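Local coordinates for protein phosphatase Slingshot homolog 2 (Homo sapiens, PDB 2NT2) that dephosphorylates phosphotyrosine, phosphoserine and phosphothreonine in proteins, activating the actin-depolymerising factor cofilin and so regulating actin filament dynamics, at residues 6-11 / 100-105; 30-35 / 71-76; 62-67 / 136-141. The protein carries 1 engineered substitution. One frame throughout, in Å; residues are numbered along the deposited sequence.

Contact 1 (6-11 / 100-105)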
loop_
_atom_site.group_PDB
_atom_site.type_symbol
_atom_site.label_atom_id
_atom_site.label_comp_id
_atom_site.label_asym_id
_atom_site.label_seq_id
_atom_site.Cartn_x
_atom_site.Cartn_y
_atom_site.Cartn_z
ATOM N N GLN A 6 5.527 1.013 -9.576
ATOM C CA GLN A 6 5.183 -0.401 -9.664
ATOM C C GLN A 6 6.090 -1.219 -8.754
ATOM O O GLN A 6 7.310 -1.199 -8.907
ATOM C CB GLN A 6 5.276 -0.930 -11.099
ATOM C CG GLN A 6 4.495 -2.226 -11.288
ATOM C CD GLN A 6 4.331 -2.645 -12.731
ATOM O OE1 GLN A 6 4.985 -2.138 -13.638
ATOM N NE2 GLN A 6 3.433 -3.600 -12.960
ATOM N N ILE A 7 5.480 -1.936 -7.810
ATOM C CA ILE A 7 6.312 -2.732 -6.901
ATOM C C ILE A 7 6.201 -4.215 -7.207
ATOM O O ILE A 7 7.182 -4.958 -7.121
ATOM C CB ILE A 7 5.938 -2.447 -5.438
ATOM C CG1 ILE A 7 5.888 -0.941 -5.132
ATOM C CG2 ILE A 7 6.884 -3.162 -4.499
ATOM C CD1 ILE A 7 7.171 -0.216 -5.502
ATOM N N PHE A 8 4.996 -4.640 -7.565
ATOM C CA PHE A 8 4.794 -6.002 -8.048
ATOM C C PHE A 8 3.962 -5.967 -9.323
ATOM O O PHE A 8 3.540 -4.864 -9.677
ATOM C CB PHE A 8 4.156 -6.879 -6.975
ATOM C CG PHE A 8 5.073 -7.016 -5.765
ATOM C CD1 PHE A 8 4.642 -6.613 -4.516
ATOM C CD2 PHE A 8 6.343 -7.551 -5.905
ATOM C CE1 PHE A 8 5.467 -6.736 -3.415
ATOM C CE2 PHE A 8 7.185 -7.673 -4.815
ATOM C CZ PHE A 8 6.735 -7.266 -3.570
ATOM N N GLU A 9 3.789 -7.113 -9.966
ATOM C CA GLU A 9 3.004 -7.160 -11.196
ATOM C C GLU A 9 1.661 -6.458 -10.987
ATOM O O GLU A 9 1.227 -5.678 -11.825
ATOM C CB GLU A 9 2.797 -8.592 -11.674
ATOM C CG GLU A 9 1.361 -9.033 -11.863
ATOM C CD GLU A 9 0.781 -8.714 -13.224
ATOM O OE1 GLU A 9 0.134 -9.600 -13.816
ATOM O OE2 GLU A 9 0.957 -7.569 -13.708
ATOM N N HIS A 10 1.068 -6.728 -9.828
ATOM C CA HIS A 10 -0.271 -6.269 -9.501
ATOM C C HIS A 10 -0.301 -5.160 -8.467
ATOM O O HIS A 10 -1.365 -4.893 -7.889
ATOM C CB HIS A 10 -1.096 -7.468 -9.003
ATOM C CG HIS A 10 -0.541 -8.063 -7.743
ATOM N ND1 HIS A 10 0.738 -8.561 -7.642
ATOM C CD2 HIS A 10 -1.104 -8.235 -6.522
ATOM C CE1 HIS A 10 0.941 -9.017 -6.416
ATOM N NE2 HIS A 10 -0.167 -8.830 -5.713
ATOM N N VAL A 11 0.822 -4.492 -8.199
ATOM C CA VAL A 11 0.840 -3.526 -7.094
ATOM C C VAL A 11 1.568 -2.244 -7.471
ATOM O O VAL A 11 2.729 -2.278 -7.886
ATOM C CB VAL A 11 1.500 -4.087 -5.821
ATOM C CG1 VAL A 11 1.552 -3.036 -4.717
ATOM C CG2 VAL A 11 0.779 -5.333 -5.330
ATOM N N ILE A 100 5.033 -2.719 2.167
ATOM C CA ILE A 100 6.130 -3.529 2.690
ATOM C C ILE A 100 5.591 -4.762 3.413
ATOM O O ILE A 100 6.113 -5.861 3.243
ATOM C CB ILE A 100 7.049 -2.730 3.627
ATOM C CG1 ILE A 100 7.913 -1.683 2.932
ATOM C CG2 ILE A 100 7.923 -3.688 4.429
ATOM C CD1 ILE A 100 8.069 -0.376 3.676
ATOM N N ALA A 101 4.556 -4.570 4.221
ATOM C CA ALA A 101 3.908 -5.632 4.965
ATOM C C ALA A 101 3.323 -6.686 4.036
ATOM O O ALA A 101 3.434 -7.880 4.298
ATOM C CB ALA A 101 2.804 -5.074 5.855
ATOM N N TYR A 102 2.672 -6.252 2.957
ATOM C CA TYR A 102 2.088 -7.230 2.038
ATOM C C TYR A 102 3.168 -8.147 1.461
ATOM O O TYR A 102 2.982 -9.360 1.386
ATOM C CB TYR A 102 1.332 -6.529 0.913
ATOM C CG TYR A 102 0.882 -7.469 -0.186
ATOM C CD1 TYR A 102 -0.217 -8.298 -0.003
ATOM C CD2 TYR A 102 1.552 -7.528 -1.400
ATOM C CE1 TYR A 102 -0.638 -9.161 -0.996
ATOM C CE2 TYR A 102 1.137 -8.389 -2.401
ATOM C CZ TYR A 102 0.042 -9.202 -2.194
ATOM O OH TYR A 102 -0.368 -10.056 -3.195
ATOM N N ALA A 103 4.292 -7.568 1.061
ATOM C CA ALA A 103 5.409 -8.318 0.499
ATOM C C ALA A 103 5.986 -9.315 1.495
ATOM O O ALA A 103 6.298 -10.460 1.145
ATOM C CB ALA A 103 6.488 -7.370 0.001
ATOM N N MET A 104 6.113 -8.910 2.755
ATOM C CA MET A 104 6.545 -9.827 3.811
ATOM C C MET A 104 5.605 -11.029 3.884
ATOM O O MET A 104 6.011 -12.186 3.834
ATOM C CB MET A 104 6.543 -9.124 5.165
ATOM C CG MET A 104 7.687 -8.164 5.410
ATOM S SD MET A 104 7.417 -7.082 6.829
ATOM C CE MET A 104 7.465 -8.245 8.181
ATOM N N LYS A 105 4.317 -10.716 4.000
ATOM C CA LYS A 105 3.295 -11.751 4.067
ATOM C C LYS A 105 3.249 -12.602 2.801
ATOM O O LYS A 105 3.318 -13.830 2.858
ATOM C CB LYS A 105 1.918 -11.120 4.305
ATOM C CG LYS A 105 0.847 -12.159 4.616
ATOM C CD LYS A 105 -0.232 -11.602 5.532
ATOM C CE LYS A 105 -1.511 -12.422 5.400
ATOM N NZ LYS A 105 -1.243 -13.876 5.595
#
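The bulged beta hairpin formed by strands 5-8 and 11-14 faces helix 94-107 with Phe8, His10 and Val11, which meet Tyr102 and Ala103. Its corner is a type I turn from Phe8 to Val11, and a classic bulge sets Ile7 and Phe8 both against Val11, whose O takes the N-H of each. Between 6-11 and 100-105 the hydrogen bond is His10 NE2 to Tyr102 OH, 2.8 Å; it is nearly straight (162°), and either group could be the donor. The hydroxyl lies at the imidazole edge, in the ring plane, while the two rings meet rim to rim with planes 70° apart. With CG between backbone N and carbonyl carbon (chi1 63°), the imidazole of His10 swings toward the helix and brings NE2 to the hydroxyl. Val11 CG2 sits 3.6 Å above the centre of the imidazole of His10, bracing one face. The same methyl reaches Tyr102 CE2. One residue on in the helix, the methyl of Ala103 meets the CE1-CZ edge of Phe8, near the ring plane, with Phe8 CZ to Ala103 CB 3.6 Å; Tyr117 and Tyr107 also meet the phenyl ring. The buried result is an edge hairpin of the sheet fastened to a flanking helix, within the alpha/beta fold of protein tyrosine phosphatases.

Contact 2 (30-35 / 71-76)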
loop_
_atom_site.group_PDB
_atom_site.type_symbol
_atom_site.label_atom_id
_atom_site.label_comp_id
_atom_site.label_asym_id
_atom_site.label_seq_id
_atom_site.Cartn_x
_atom_site.Cartn_y
_atom_site.Cartn_z
ATOM N N VAL A 30 -4.885 -0.356 -13.944
ATOM C CA VAL A 30 -5.350 -0.386 -12.566
ATOM C C VAL A 30 -6.872 -0.405 -12.518
ATOM O O VAL A 30 -7.521 0.276 -13.316
ATOM C CB VAL A 30 -4.851 0.832 -11.765
ATOM C CG1 VAL A 30 -5.420 0.765 -10.354
ATOM C CG2 VAL A 30 -3.335 0.908 -11.749
ATOM N N ARG A 31 -7.467 -1.175 -11.611
ATOM C CA ARG A 31 -8.921 -1.169 -11.467
ATOM C C ARG A 31 -9.303 -1.231 -9.989
ATOM O O ARG A 31 -10.458 -0.999 -9.635
ATOM C CB ARG A 31 -9.596 -2.317 -12.217
ATOM C CG ARG A 31 -8.930 -2.748 -13.503
ATOM C CD ARG A 31 -9.276 -1.889 -14.700
ATOM N NE ARG A 31 -10.218 -0.818 -14.407
ATOM C CZ ARG A 31 -10.685 0.030 -15.318
ATOM N NH1 ARG A 31 -10.301 -0.077 -16.584
ATOM N NH2 ARG A 31 -11.541 0.979 -14.962
ATOM N N TYR A 32 -8.316 -1.550 -9.170
ATOM C CA TYR A 32 -8.467 -1.610 -7.727
ATOM C C TYR A 32 -7.630 -0.506 -7.084
ATOM O O TYR A 32 -6.492 -0.265 -7.484
ATOM C CB TYR A 32 -8.022 -2.966 -7.178
ATOM C CG TYR A 32 -8.791 -4.147 -7.708
ATOM C CD1 TYR A 32 -8.402 -4.783 -8.881
ATOM C CD2 TYR A 32 -9.908 -4.628 -7.035
ATOM C CE1 TYR A 32 -9.099 -5.868 -9.378
ATOM C CE2 TYR A 32 -10.608 -5.715 -7.532
ATOM C CZ TYR A 32 -10.201 -6.328 -8.698
ATOM O OH TYR A 32 -10.907 -7.408 -9.181
ATOM N N ILE A 33 -8.197 0.162 -6.087
ATOM C CA ILE A 33 -7.440 1.206 -5.405
ATOM C C ILE A 33 -7.554 1.054 -3.891
ATOM O O ILE A 33 -8.653 1.101 -3.344
ATOM C CB ILE A 33 -7.905 2.610 -5.808
ATOM C CG1 ILE A 33 -7.853 2.886 -7.312
ATOM C CG2 ILE A 33 -7.108 3.665 -5.052
ATOM C CD1 ILE A 33 -8.371 4.262 -7.679
ATOM N N LEU A 34 -6.395 0.860 -3.276
ATOM C CA LEU A 34 -6.230 0.834 -1.835
ATOM C C LEU A 34 -5.804 2.220 -1.337
ATOM O O LEU A 34 -4.660 2.648 -1.480
ATOM C CB LEU A 34 -5.217 -0.226 -1.423
ATOM C CG LEU A 34 -5.059 -0.489 0.075
ATOM C CD1 LEU A 34 -6.414 -0.599 0.754
ATOM C CD2 LEU A 34 -4.231 -1.749 0.299
ATOM N N ASN A 35 -6.791 2.910 -0.789
ATOM C CA ASN A 35 -6.652 4.252 -0.255
ATOM C C ASN A 35 -6.437 4.204 1.257
ATOM O O ASN A 35 -7.397 4.074 2.012
ATOM C CB ASN A 35 -7.912 5.049 -0.598
ATOM C CG ASN A 35 -7.816 6.504 -0.200
ATOM O OD1 ASN A 35 -6.939 6.875 0.577
ATOM N ND2 ASN A 35 -8.726 7.308 -0.743
ATOM N N TYR A 71 -4.085 -6.992 2.885
ATOM C CA TYR A 71 -3.702 -8.225 2.218
ATOM C C TYR A 71 -4.852 -8.772 1.372
ATOM O O TYR A 71 -4.644 -9.108 0.204
ATOM C CB TYR A 71 -3.275 -9.302 3.230
ATOM C CG TYR A 71 -2.847 -10.579 2.535
ATOM C CD1 TYR A 71 -1.572 -10.679 1.983
ATOM C CD2 TYR A 71 -3.689 -11.674 2.424
ATOM C CE1 TYR A 71 -1.158 -11.832 1.345
ATOM C CE2 TYR A 71 -3.283 -12.833 1.786
ATOM C CZ TYR A 71 -2.016 -12.906 1.248
ATOM O OH TYR A 71 -1.599 -14.051 0.612
ATOM N N LYS A 72 -6.023 -8.868 1.982
ATOM C CA LYS A 72 -7.229 -9.405 1.369
ATOM C C LYS A 72 -7.562 -8.703 0.053
ATOM O O LYS A 72 -7.838 -9.334 -0.964
ATOM C CB LYS A 72 -8.407 -9.266 2.341
ATOM C CG LYS A 72 -9.437 -10.373 2.269
ATOM C CD LYS A 72 -10.781 -9.873 1.755
ATOM C CE LYS A 72 -11.351 -10.762 0.661
ATOM N NZ LYS A 72 -10.525 -10.722 -0.581
ATOM N N PHE A 73 -7.560 -7.375 0.102
ATOM C CA PHE A 73 -7.912 -6.569 -1.051
ATOM C C PHE A 73 -6.903 -6.727 -2.187
ATOM O O PHE A 73 -7.295 -6.980 -3.327
ATOM C CB PHE A 73 -8.026 -5.096 -0.645
ATOM C CG PHE A 73 -8.647 -4.227 -1.730
ATOM C CD1 PHE A 73 -9.989 -4.360 -2.042
ATOM C CD2 PHE A 73 -7.885 -3.295 -2.413
ATOM C CE1 PHE A 73 -10.568 -3.580 -3.022
ATOM C CE2 PHE A 73 -8.458 -2.511 -3.397
ATOM C CZ PHE A 73 -9.800 -2.651 -3.699
ATOM N N ILE A 74 -5.626 -6.565 -1.861
ATOM C CA ILE A 74 -4.565 -6.616 -2.860
ATOM C C ILE A 74 -4.502 -8.000 -3.502
ATOM O O ILE A 74 -4.260 -8.130 -4.697
ATOM C CB ILE A 74 -3.181 -6.308 -2.251
ATOM C CG1 ILE A 74 -3.042 -4.922 -1.619
ATOM C CG2 ILE A 74 -2.086 -6.533 -3.286
ATOM C CD1 ILE A 74 -1.741 -4.730 -0.869
ATOM N N SER A 75 -4.704 -9.019 -2.672
ATOM C CA SER A 75 -4.803 -10.400 -3.123
ATOM C C SER A 75 -5.993 -10.543 -4.072
ATOM O O SER A 75 -5.949 -11.268 -5.064
ATOM C CB SER A 75 -4.929 -11.343 -1.927
ATOM O OG SER A 75 -5.953 -12.305 -2.105
ATOM N N LYS A 76 -7.057 -9.816 -3.755
ATOM C CA LYS A 76 -8.241 -9.756 -4.603
ATOM C C LYS A 76 -7.905 -9.216 -5.986
ATOM O O LYS A 76 -8.339 -9.763 -7.000
ATOM C CB LYS A 76 -9.308 -8.893 -3.931
ATOM C CG LYS A 76 -10.551 -8.655 -4.773
ATOM C CD LYS A 76 -11.578 -7.851 -3.986
ATOM C CE LYS A 76 -12.993 -8.108 -4.490
ATOM N NZ LYS A 76 -14.005 -7.417 -3.643
#
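Tyr32 turns its ring edge toward the face of Phe73 in an offset edge-to-face pair, with centroids 5.8 Å apart and planes at 79°. Phe73 CZ lies near the tyrosine plane, 3.9 Å from Tyr32 CD2, and Tyr32 CB rests against Phe73 CE2 at a similar separation. At its own edge, in plane, the phenylalanine ring has Ile33 N, and Phe73 CE2 comes within 3.6 Å of Ile33 O, so the ring reaches right up to the strand backbone. Phe73 gets there because CG stands opposite the backbone N (chi1 -169°), directing the phenyl from helix 67-79 onto strand 30-35. The ring of His51, on the adjoining strand 49-52, also meets it. Toward the C-terminal end of the strand, Leu34 CB touches Phe73 CD2, and Leu34 CD2 lies 3.9 Å from Ile74 CG1, those two side chains crossing at about a right angle. The extended chain of Lys76 likewise crosses Tyr32, with Lys76 CG 4.0 Å from Tyr32 CE2, while its NZ makes a long, weak ion pair with Glu49. Helix and strand run nearly antiparallel (167°), and the axes of the two short segments approach to 9.1 Å. Backbone bonds of strand 30-35 go to both neighbouring strands, and what meets 71-76 is largely apolar and aromatic, so this contact probably rests on fit and dispersion rather than on directed polar bonds.

Contact 3 (62-67 / 136-141)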
loop_
_atom_site.group_PDB
_atom_site.type_symbol
_atom_site.label_atom_id
_atom_site.label_comp_id
_atom_site.label_asym_id
_atom_site.label_seq_id
_atom_site.Cartn_x
_atom_site.Cartn_y
_atom_site.Cartn_z
ATOM N N ASP A 62 -2.458 2.568 14.496
ATOM C CA ASP A 62 -2.129 1.146 14.483
ATOM C C ASP A 62 -2.489 0.534 13.128
ATOM O O ASP A 62 -3.599 0.040 12.942
ATOM C CB ASP A 62 -2.833 0.423 15.620
ATOM C CG ASP A 62 -2.691 -1.084 15.607
ATOM O OD1 ASP A 62 -1.882 -1.627 14.828
ATOM O OD2 ASP A 62 -3.413 -1.749 16.379
ATOM N N LEU A 63 -1.542 0.575 12.198
ATOM C CA LEU A 63 -1.741 0.046 10.853
ATOM C C LEU A 63 -1.676 -1.480 10.835
ATOM O O LEU A 63 -2.317 -2.140 10.018
ATOM C CB LEU A 63 -0.677 0.605 9.911
ATOM C CG LEU A 63 -1.090 1.725 8.961
ATOM C CD1 LEU A 63 0.019 1.969 7.944
ATOM C CD2 LEU A 63 -2.409 1.394 8.287
ATOM N N LEU A 64 -0.878 -2.011 11.749
ATOM C CA LEU A 64 -0.752 -3.446 11.955
ATOM C C LEU A 64 -2.111 -4.131 11.975
ATOM O O LEU A 64 -2.318 -5.132 11.281
ATOM C CB LEU A 64 0.002 -3.728 13.255
ATOM C CG LEU A 64 0.421 -5.171 13.533
ATOM C CD1 LEU A 64 0.717 -5.923 12.249
ATOM C CD2 LEU A 64 1.634 -5.206 14.453
ATOM N N ALA A 65 -3.053 -3.583 12.734
ATOM C CA ALA A 65 -4.399 -4.138 12.791
ATOM C C ALA A 65 -5.080 -4.199 11.433
ATOM O O ALA A 65 -6.072 -4.910 11.258
ATOM C CB ALA A 65 -5.236 -3.340 13.780
ATOM N N TYR A 66 -4.594 -3.480 10.422
ATOM C CA TYR A 66 -5.293 -3.469 9.141
ATOM C C TYR A 66 -4.574 -4.240 8.041
ATOM O O TYR A 66 -5.084 -4.237 6.908
ATOM C CB TYR A 66 -5.478 -2.037 8.645
ATOM C CG TYR A 66 -6.251 -1.080 9.506
ATOM C CD1 TYR A 66 -5.621 -0.320 10.486
ATOM C CD2 TYR A 66 -7.623 -0.917 9.341
ATOM C CE1 TYR A 66 -6.333 0.564 11.275
ATOM C CE2 TYR A 66 -8.341 -0.034 10.127
ATOM C CZ TYR A 66 -7.695 0.705 11.094
ATOM O OH TYR A 66 -8.412 1.584 11.877
ATOM N N TRP A 67 -3.415 -4.862 8.275
ATOM C CA TRP A 67 -2.665 -5.373 7.131
ATOM C C TRP A 67 -3.297 -6.640 6.540
ATOM O O TRP A 67 -3.017 -6.947 5.371
ATOM C CB TRP A 67 -1.210 -5.626 7.308
ATOM C CG TRP A 67 -0.205 -4.819 7.996
ATOM C CD1 TRP A 67 0.542 -5.362 9.004
ATOM C CD2 TRP A 67 0.263 -3.472 7.879
ATOM N NE1 TRP A 67 1.435 -4.447 9.521
ATOM C CE2 TRP A 67 1.273 -3.273 8.836
ATOM C CE3 TRP A 67 -0.102 -2.416 7.037
ATOM C CZ2 TRP A 67 1.941 -2.058 8.989
ATOM C CZ3 TRP A 67 0.562 -1.214 7.193
ATOM C CH2 TRP A 67 1.565 -1.047 8.152
ATOM N N GLU A 136 8.250 -4.339 12.243
ATOM C CA GLU A 136 9.078 -5.222 13.050
ATOM C C GLU A 136 8.205 -6.185 13.854
ATOM O O GLU A 136 8.504 -7.370 13.968
ATOM C CB GLU A 136 9.938 -4.433 14.030
ATOM C CG GLU A 136 11.175 -3.778 13.459
ATOM C CD GLU A 136 11.806 -2.813 14.457
ATOM O OE1 GLU A 136 11.538 -2.961 15.673
ATOM O OE2 GLU A 136 12.549 -1.915 14.003
ATOM N N GLU A 137 7.121 -5.653 14.426
ATOM C CA GLU A 137 6.181 -6.541 15.107
ATOM C C GLU A 137 5.616 -7.559 14.112
ATOM O O GLU A 137 5.656 -8.760 14.370
ATOM C CB GLU A 137 5.046 -5.760 15.773
ATOM C CG GLU A 137 4.148 -6.624 16.641
ATOM C CD GLU A 137 3.237 -5.854 17.567
ATOM O OE1 GLU A 137 2.408 -6.517 18.238
ATOM O OE2 GLU A 137 3.343 -4.610 17.630
ATOM N N TYR A 138 5.109 -7.045 13.000
ATOM C CA TYR A 138 4.453 -7.848 11.972
ATOM C C TYR A 138 5.329 -9.042 11.607
ATOM O O TYR A 138 4.873 -10.183 11.565
ATOM C CB TYR A 138 4.172 -6.994 10.744
ATOM C CG TYR A 138 3.250 -7.586 9.712
ATOM C CD1 TYR A 138 2.021 -8.109 10.076
ATOM C CD2 TYR A 138 3.603 -7.623 8.367
ATOM C CE1 TYR A 138 1.161 -8.657 9.146
ATOM C CE2 TYR A 138 2.749 -8.167 7.423
ATOM C CZ TYR A 138 1.531 -8.682 7.818
ATOM O OH TYR A 138 0.669 -9.225 6.894
ATOM N N GLN A 139 6.606 -8.750 11.391
ATOM C CA GLN A 139 7.618 -9.774 11.169
ATOM C C GLN A 139 7.557 -10.855 12.245
ATOM O O GLN A 139 7.397 -12.037 11.941
ATOM C CB GLN A 139 9.000 -9.126 11.153
ATOM C CG GLN A 139 10.141 -10.082 10.820
ATOM C CD GLN A 139 11.426 -9.304 10.593
ATOM O OE1 GLN A 139 11.789 -8.475 11.428
ATOM N NE2 GLN A 139 12.081 -9.557 9.468
ATOM N N GLY A 140 7.659 -10.435 13.503
ATOM C CA GLY A 140 7.564 -11.362 14.615
ATOM C C GLY A 140 6.259 -12.134 14.587
ATOM O O GLY A 140 6.226 -13.335 14.843
ATOM N N ILE A 141 5.165 -11.448 14.260
ATOM C CA ILE A 141 3.874 -12.124 14.206
ATOM C C ILE A 141 3.849 -13.137 13.070
ATOM O O ILE A 141 3.375 -14.266 13.207
ATOM C CB ILE A 141 2.709 -11.134 14.051
ATOM C CG1 ILE A 141 2.461 -10.256 15.276
ATOM C CG2 ILE A 141 1.445 -11.887 13.656
ATOM C CD1 ILE A 141 1.795 -8.931 14.992
HETATM O O HOH W 1 0.034 -7.785 4.960
#
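A water bridges Trp67 and Tyr138: it donates to Trp67 O at 3.2 Å and bonds to Tyr138 OH, where the modelled 2.5 Å is unusually short. Beside this bridge the indole meets the phenol edge-to-face. Trp67 CD1 stands 3.2 Å above the centre of the Tyr138 ring, and the planes of the five-membered ring and the phenol are inclined at 62°. CG opposite the backbone N (chi1 -168°) carries the phenol of Tyr138 toward the loop. Leu64 slants across, its CD1 3.3 Å from Tyr138 CD1, a tight approach. Leu64 CD2 lies across the chain of Glu137, 3.6 Å from Glu137 CG, and also touches Ile141 CD1. Asp62 OD1 accepts from Ala65 N, an Asx motif that closes the turn holding Leu64. Replacing Tyr138 by a leucine would probably deprive the edge of Trp67 of its flat aromatic partner and the bridging water of its hydroxyl. Leu63 N bonds to Gln134 on helix 129-143, while Trp67, at the start of helix 67-79, touches Thr98 of helix 94-107. Tyr138 reaches Ala101 and Lys105 of the same helix, so the loop after strand 49-52 and three helices converge here.

Contacts 1 and 2 both reach the five-stranded mixed sheet, their centres about 11 Å apart; contact 3 lies about 15 Å from contact 1 and 18 Å from contact 2, among helices and a loop. Helix 67-79 ties them together: it supplies 71-76, begins at Trp67 of contact 3, and through Ile74 and Tyr71 touches Tyr102 of contact 1. Along the chain contact 2 is nested within the loop closed by contact 1, whereas contact 3 crosses both. Helix 94-107 packs on helix 129-143 and follows the active-site loop carrying Ser88, an engineered replacement of the nucleophilic cysteine. All six segments belong to one phosphatase catalytic domain, whose sheet, helices and 62-67 loop the contacts join.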